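Local coordinates for Alpha/beta hydrolase (Streptomyces albidoflavus, PDB 6KSU), which probably closes linear non-ribosomal peptides into macrolactams by heterochiral coupling, as a stand-alone cyclase of the penicillin-binding-protein type, at residues A435-E439 against P440-P444; L460-G464 against G465-H469. All blocks are in the same frame, centred on the assembly; numbering follows the deposited sequence.

Interaction 1: A435-E439 against P440-P444; sequences ARSGE and PGALP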
ATOM      1  N   ALA A 435      11.690   9.251 -18.280  1.00 25.93           N
ATOM      2  CA  ALA A 435      12.815   8.419 -18.700  1.00 25.50           C
ATOM      3  C   ALA A 435      12.267   7.333 -19.619  1.00 27.84           C
ATOM      4  O   ALA A 435      11.477   6.491 -19.180  1.00 25.13           O
ATOM      5  CB  ALA A 435      13.527   7.801 -17.497  1.00 17.46           C
ATOM      6  N   ARG A 436      12.662   7.352 -20.885  1.00 27.76           N
ATOM      7  CA  ARG A 436      12.198   6.342 -21.832  1.00 28.21           C
ATOM      8  C   ARG A 436      13.263   5.263 -21.959  1.00 26.51           C
ATOM      9  O   ARG A 436      14.435   5.573 -22.177  1.00 26.22           O
ATOM     10  CB  ARG A 436      11.862   6.934 -23.202  1.00 28.97           C
ATOM     11  CG  ARG A 436      11.270   5.876 -24.193  1.00 43.60           C
ATOM     12  CD  ARG A 436       9.715   5.888 -24.373  1.00 44.75           C
ATOM     13  NE  ARG A 436       9.039   4.741 -23.744  1.00 50.30           N
ATOM     14  CZ  ARG A 436       7.790   4.350 -24.007  1.00 39.04           C
ATOM     15  NH1 ARG A 436       7.057   4.987 -24.906  1.00 42.86           N
ATOM     16  NH2 ARG A 436       7.282   3.305 -23.388  1.00 42.27           N
ATOM     17  N   SER A 437      12.856   3.999 -21.803  1.00 26.40           N
ATOM     18  CA  SER A 437      13.810   2.895 -21.797  1.00 27.24           C
ATOM     19  C   SER A 437      14.271   2.536 -23.192  1.00 29.22           C
ATOM     20  O   SER A 437      13.501   2.610 -24.152  1.00 24.82           O
ATOM     21  CB  SER A 437      13.227   1.637 -21.188  1.00 30.00           C
ATOM     22  OG  SER A 437      14.247   0.656 -21.216  1.00 32.59           O
ATOM     23  N   GLY A 438      15.541   2.131 -23.293  1.00 27.65           N
ATOM     24  CA  GLY A 438      16.070   1.673 -24.566  1.00 32.77           C
ATOM     25  C   GLY A 438      15.639   0.269 -24.937  1.00 34.93           C
ATOM     26  O   GLY A 438      15.795  -0.133 -26.091  1.00 32.15           O
ATOM     27  N   GLU A 439      15.111  -0.485 -23.972  1.00 33.04           N
ATOM     28  CA  GLU A 439      14.494  -1.773 -24.239  1.00 34.86           C
ATOM     29  C   GLU A 439      12.978  -1.642 -24.146  1.00 31.99           C
ATOM     30  O   GLU A 439      12.462  -1.259 -23.080  1.00 27.02           O
ATOM     31  CB  GLU A 439      15.010  -2.825 -23.259  1.00 32.29           C
ATOM     32  CG  GLU A 439      14.943  -2.456 -21.775  1.00 34.01           C
ATOM     33  CD  GLU A 439      15.606  -3.492 -20.882  1.00 33.33           C
ATOM     34  OE1 GLU A 439      16.854  -3.524 -20.779  1.00 36.65           O
ATOM     35  OE2 GLU A 439      14.877  -4.309 -20.307  1.00 29.25           O
ATOM     36  N   PRO A 440      12.236  -1.962 -25.218  1.00 36.48           N
ATOM     37  CA  PRO A 440      10.775  -1.724 -25.230  1.00 36.44           C
ATOM     38  C   PRO A 440       9.983  -2.591 -24.260  1.00 31.46           C
ATOM     39  O   PRO A 440       8.821  -2.273 -23.971  1.00 28.58           O
ATOM     40  CB  PRO A 440      10.389  -2.043 -26.681  1.00 35.30           C
ATOM     41  CG  PRO A 440      11.430  -3.063 -27.110  1.00 31.22           C
ATOM     42  CD  PRO A 440      12.700  -2.607 -26.461  1.00 31.48           C
ATOM     43  N   GLY A 441      10.544  -3.684 -23.773  1.00 29.90           N
ATOM     44  CA  GLY A 441       9.764  -4.380 -22.774  1.00 28.60           C
ATOM     45  C   GLY A 441       9.897  -3.814 -21.377  1.00 32.24           C
ATOM     46  O   GLY A 441       9.428  -4.418 -20.411  1.00 22.86           O
ATOM     47  N   ALA A 442      10.556  -2.675 -21.213  1.00 31.11           N
ATOM     48  CA  ALA A 442      10.703  -2.120 -19.881  1.00 30.09           C
ATOM     49  C   ALA A 442       9.808  -0.900 -19.726  1.00 25.63           C
ATOM     50  O   ALA A 442       9.489  -0.212 -20.697  1.00 24.97           O
ATOM     51  CB  ALA A 442      12.163  -1.777 -19.588  1.00 27.79           C
ATOM     52  N   LEU A 443       9.393  -0.638 -18.478  1.00 26.42           N
ATOM     53  CA  LEU A 443       8.487   0.499 -18.436  1.00 27.46           C
ATOM     54  C   LEU A 443       9.260   1.815 -18.351  1.00 26.51           C
ATOM     55  O   LEU A 443      10.338   1.876 -17.742  1.00 20.50           O
ATOM     56  CB  LEU A 443       7.560   0.379 -17.249  1.00 26.14           C
ATOM     57  CG  LEU A 443       6.782  -0.934 -17.175  1.00 33.65           C
ATOM     58  CD1 LEU A 443       6.261  -1.172 -15.749  1.00 31.21           C
ATOM     59  CD2 LEU A 443       5.650  -0.942 -18.211  1.00 29.20           C
ATOM     60  N   PRO A 444       8.733   2.868 -18.968  1.00 23.94           N
ATOM     61  CA  PRO A 444       9.320   4.200 -18.778  1.00 28.70           C
ATOM     62  C   PRO A 444       9.008   4.716 -17.383  1.00 27.29           C
ATOM     63  O   PRO A 444       8.117   4.213 -16.698  1.00 29.01           O
ATOM     64  CB  PRO A 444       8.641   5.054 -19.857  1.00 27.01           C
ATOM     65  CG  PRO A 444       7.317   4.360 -20.088  1.00 31.69           C
ATOM     66  CD  PRO A 444       7.568   2.893 -19.865  1.00 30.80           C
TER
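With CG placed opposite its backbone N (chi1 -176°) and the chain bent at chi2 and chi3, Arg-436 turns back over the loop and lays its guanidinium alongside the ring of Pro-444. The two side chains run side by side in the same direction. NH2 makes the nearest approach, 3.5 Å from CG of Pro-444, while NE stands beside CB of the same ring; the planar group meets the proline obliquely, and the contact is van der Waals in kind. The same ring also meets the backbone, its CB lying 3.3 Å from the carbonyl O of Ala-435.

Nearer the bend, the methyl of Ala-442 is the apolar centre of the contact. The OG of Ser-437 reaches within 3.6 Å of this CB, and the CG of Glu-439 comes equally close. From CG the glutamate chain is extended, so that its carboxylate passes the alanine, with OE2 3.8 Å from the methyl, and OE1 is held by a hydrogen bond to the hydroxyl of Ser-421 on strand 420-427. Ser-437 also works through the backbone: its OG accepts the N-H of Glu-439 at 3.1 Å, an ST turn that fixes the chain just as it leaves the strand.

The reversal itself is completed by the N-H of Ala-442, which donates to the carbonyl O of Glu-439 over 3.0 Å. Pro-440 and Gly-441 occupy the two corners. An ST turn running into a type I beta turn, with Glu-439 common to both, thus forms the connection between the antiparallel neighbours 432-437 and 445-451 of the C-terminal beta-barrel.

Interaction 2: L460-G464 against G465-H469; sequences LLQYG and GRAMH
Strands 460-463 and 466-469 run antiparallel, their axes 4.6 Å apart at closest approach, and the four residues from Tyr-463 to Arg-466 reverse the chain in a type I' turn. Leu-461 pairs with Met-468 through two backbone bonds, the shorter from Met-468 N to Leu-461 O (2.8 Å), and Tyr-463 pairs with Arg-466 in the same way. Gly-464 and Gly-465 take the positive phi angles that this turn requires.

On the face carrying Tyr-463 and Met-468, the thioether forms a Met-aromatic contact: SD lies beside the ring edge, near its plane, 3.9 Å from CE2. The tyrosine chi1 of 76° puts its ring between the backbone N and carbonyl carbon, from where the ring stands off the sheet and presents its CE2 edge to the sulfur of the neighbouring strand. Leu-461 CD2 packs against the CG of Met-468. On the other face, Leu-460 CD1 meets the methyl of Ala-467 at 4.1 Å, and the extended Gln-462 passes its OE1 to Arg-448.

Arg-466 bends back at chi2, so that NH1 makes a weak hydrogen bond to Gly-464 O (3.4 Å), which lies in the guanidinium plane; NE forms a salt bridge with Asp-140. This arginine also touches Tyr-174 of a possible SxxK-type site, bringing a two-residue type I' beta hairpin of the barrel up to the beta-lactamase-like domain.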
ATOM      1  N   LEU A 460      16.482  15.509  -4.434  1.00 30.33           N
ATOM      2  CA  LEU A 460      15.678  14.299  -4.490  1.00 33.12           C
ATOM      3  C   LEU A 460      15.182  14.032  -5.899  1.00 28.07           C
ATOM      4  O   LEU A 460      14.846  14.957  -6.646  1.00 25.05           O
ATOM      5  CB  LEU A 460      14.456  14.380  -3.566  1.00 37.32           C
ATOM      6  CG  LEU A 460      14.780  14.200  -2.098  1.00 33.95           C
ATOM      7  CD1 LEU A 460      13.476  14.073  -1.325  1.00 37.14           C
ATOM      8  CD2 LEU A 460      15.662  12.970  -1.952  1.00 34.92           C
ATOM      9  N   LEU A 461      15.124  12.751  -6.229  1.00 25.65           N
ATOM     10  CA  LEU A 461      14.345  12.228  -7.336  1.00 28.32           C
ATOM     11  C   LEU A 461      13.231  11.368  -6.742  1.00 29.51           C
ATOM     12  O   LEU A 461      13.503  10.491  -5.912  1.00 32.47           O
ATOM     13  CB  LEU A 461      15.273  11.421  -8.255  1.00 32.64           C
ATOM     14  CG  LEU A 461      14.882  10.597  -9.477  1.00 39.23           C
ATOM     15  CD1 LEU A 461      16.149  10.370 -10.328  1.00 28.07           C
ATOM     16  CD2 LEU A 461      14.171   9.258  -9.143  1.00 32.70           C
ATOM     17  N   GLN A 462      11.975  11.627  -7.123  1.00 25.28           N
ATOM     18  CA  GLN A 462      10.921  10.712  -6.714  1.00 28.94           C
ATOM     19  C   GLN A 462      10.056  10.287  -7.898  1.00 26.85           C
ATOM     20  O   GLN A 462       9.810  11.059  -8.830  1.00 27.69           O
ATOM     21  CB  GLN A 462      10.068  11.285  -5.544  1.00 27.42           C
ATOM     22  CG  GLN A 462       9.271  12.517  -5.809  1.00 33.13           C
ATOM     23  CD  GLN A 462       8.583  13.044  -4.555  1.00 28.19           C
ATOM     24  OE1 GLN A 462       7.804  13.983  -4.635  1.00 27.41           O
ATOM     25  NE2 GLN A 462       8.867  12.440  -3.395  1.00 27.38           N
ATOM     26  N   TYR A 463       9.624   9.022  -7.839  1.00 21.88           N
ATOM     27  CA  TYR A 463       8.752   8.345  -8.801  1.00 23.43           C
ATOM     28  C   TYR A 463       8.182   7.104  -8.134  1.00 24.21           C
ATOM     29  O   TYR A 463       8.825   6.510  -7.265  1.00 24.69           O
ATOM     30  CB  TYR A 463       9.500   7.928 -10.082  1.00 25.75           C
ATOM     31  CG  TYR A 463      10.396   6.699  -9.939  1.00 26.54           C
ATOM     32  CD1 TYR A 463       9.965   5.442 -10.378  1.00 26.94           C
ATOM     33  CD2 TYR A 463      11.677   6.793  -9.387  1.00 27.27           C
ATOM     34  CE1 TYR A 463      10.782   4.316 -10.276  1.00 26.55           C
ATOM     35  CE2 TYR A 463      12.504   5.666  -9.264  1.00 30.58           C
ATOM     36  CZ  TYR A 463      12.043   4.426  -9.720  1.00 36.80           C
ATOM     37  OH  TYR A 463      12.826   3.292  -9.621  1.00 41.73           O
ATOM     38  N   GLY A 464       6.998   6.685  -8.583  1.00 24.22           N
ATOM     39  CA  GLY A 464       6.306   5.574  -7.929  1.00 28.07           C
ATOM     40  C   GLY A 464       6.149   5.768  -6.425  1.00 24.44           C
ATOM     41  O   GLY A 464       6.140   4.800  -5.663  1.00 27.70           O
ATOM     42  N   GLY A 465       6.063   7.022  -5.979  1.00 28.10           N
ATOM     43  CA  GLY A 465       5.950   7.351  -4.569  1.00 20.06           C
ATOM     44  C   GLY A 465       7.173   7.075  -3.721  1.00 21.18           C
ATOM     45  O   GLY A 465       7.104   7.256  -2.506  1.00 19.12           O
ATOM     46  N   ARG A 466       8.295   6.642  -4.298  1.00 22.56           N
ATOM     47  CA  ARG A 466       9.533   6.544  -3.537  1.00 20.38           C
ATOM     48  C   ARG A 466      10.424   7.748  -3.829  1.00 25.90           C
ATOM     49  O   ARG A 466      10.385   8.305  -4.925  1.00 24.17           O
ATOM     50  CB  ARG A 466      10.299   5.259  -3.870  1.00 23.55           C
ATOM     51  CG  ARG A 466       9.909   4.078  -2.985  1.00 32.69           C
ATOM     52  CD  ARG A 466       8.634   3.415  -3.504  1.00 27.14           C
ATOM     53  NE  ARG A 466       8.436   2.075  -2.961  1.00 37.35           N
ATOM     54  CZ  ARG A 466       7.313   1.375  -3.112  1.00 38.84           C
ATOM     55  NH1 ARG A 466       6.309   1.913  -3.802  1.00 33.06           N
ATOM     56  NH2 ARG A 466       7.191   0.154  -2.569  1.00 31.01           N
ATOM     57  N   ALA A 467      11.209   8.155  -2.824  1.00 23.83           N
ATOM     58  CA  ALA A 467      12.273   9.134  -2.982  1.00 22.29           C
ATOM     59  C   ALA A 467      13.605   8.402  -3.083  1.00 25.19           C
ATOM     60  O   ALA A 467      13.780   7.301  -2.561  1.00 24.93           O
ATOM     61  CB  ALA A 467      12.331  10.131  -1.806  1.00 25.91           C
ATOM     62  N   MET A 468      14.541   9.019  -3.781  1.00 25.72           N
ATOM     63  CA  MET A 468      15.907   8.520  -3.849  1.00 28.08           C
ATOM     64  C   MET A 468      16.833   9.680  -3.545  1.00 25.07           C
ATOM     65  O   MET A 468      16.713  10.739  -4.162  1.00 29.22           O
ATOM     66  CB  MET A 468      16.196   7.914  -5.224  1.00 29.81           C
ATOM     67  CG  MET A 468      15.068   6.994  -5.683  1.00 33.96           C
ATOM     68  SD  MET A 468      15.487   5.651  -6.791  1.00 40.32           S
ATOM     69  CE  MET A 468      17.031   5.057  -6.141  1.00 35.27           C
ATOM     70  N   HIS A 469      17.761   9.468  -2.617  1.00 21.29           N
ATOM     71  CA  HIS A 469      18.636  10.527  -2.139  1.00 31.15           C
ATOM     72  C   HIS A 469      19.861  10.705  -3.037  1.00 29.86           C
ATOM     73  O   HIS A 469      20.641   9.769  -3.224  1.00 28.00           O
ATOM     74  CB  HIS A 469      19.087  10.207  -0.712  1.00 34.62           C
ATOM     75  CG  HIS A 469      19.764  11.349  -0.029  1.00 45.52           C
ATOM     76  ND1 HIS A 469      20.535  11.188   1.104  1.00 52.85           N
ATOM     77  CD2 HIS A 469      19.782  12.675  -0.313  1.00 48.91           C
ATOM     78  CE1 HIS A 469      20.998  12.367   1.488  1.00 57.56           C
ATOM     79  NE2 HIS A 469      20.557  13.284   0.644  1.00 52.34           N
TER

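Both contacts belong to the eight-stranded antiparallel barrel at the C-terminal end of the chain, and the whole of 435-444 precedes 460-469 in sequence. Their centres are 18 Å apart, with nearest atoms about 7 Å from each other, so they do not touch. Strand 445-451 links them, since it starts after the turn of interaction 1 and pairs with strand 458-463 of interaction 2. The centre of the 435-444 turn region lies farther from the chain's centre, about 25 Å against 16 Å for that of 460-469, and the region is partly buried. The hairpin 460-469 is buried and contacts the beta-lactamase-like domain through Asp-140, Ser-173 and Tyr-174.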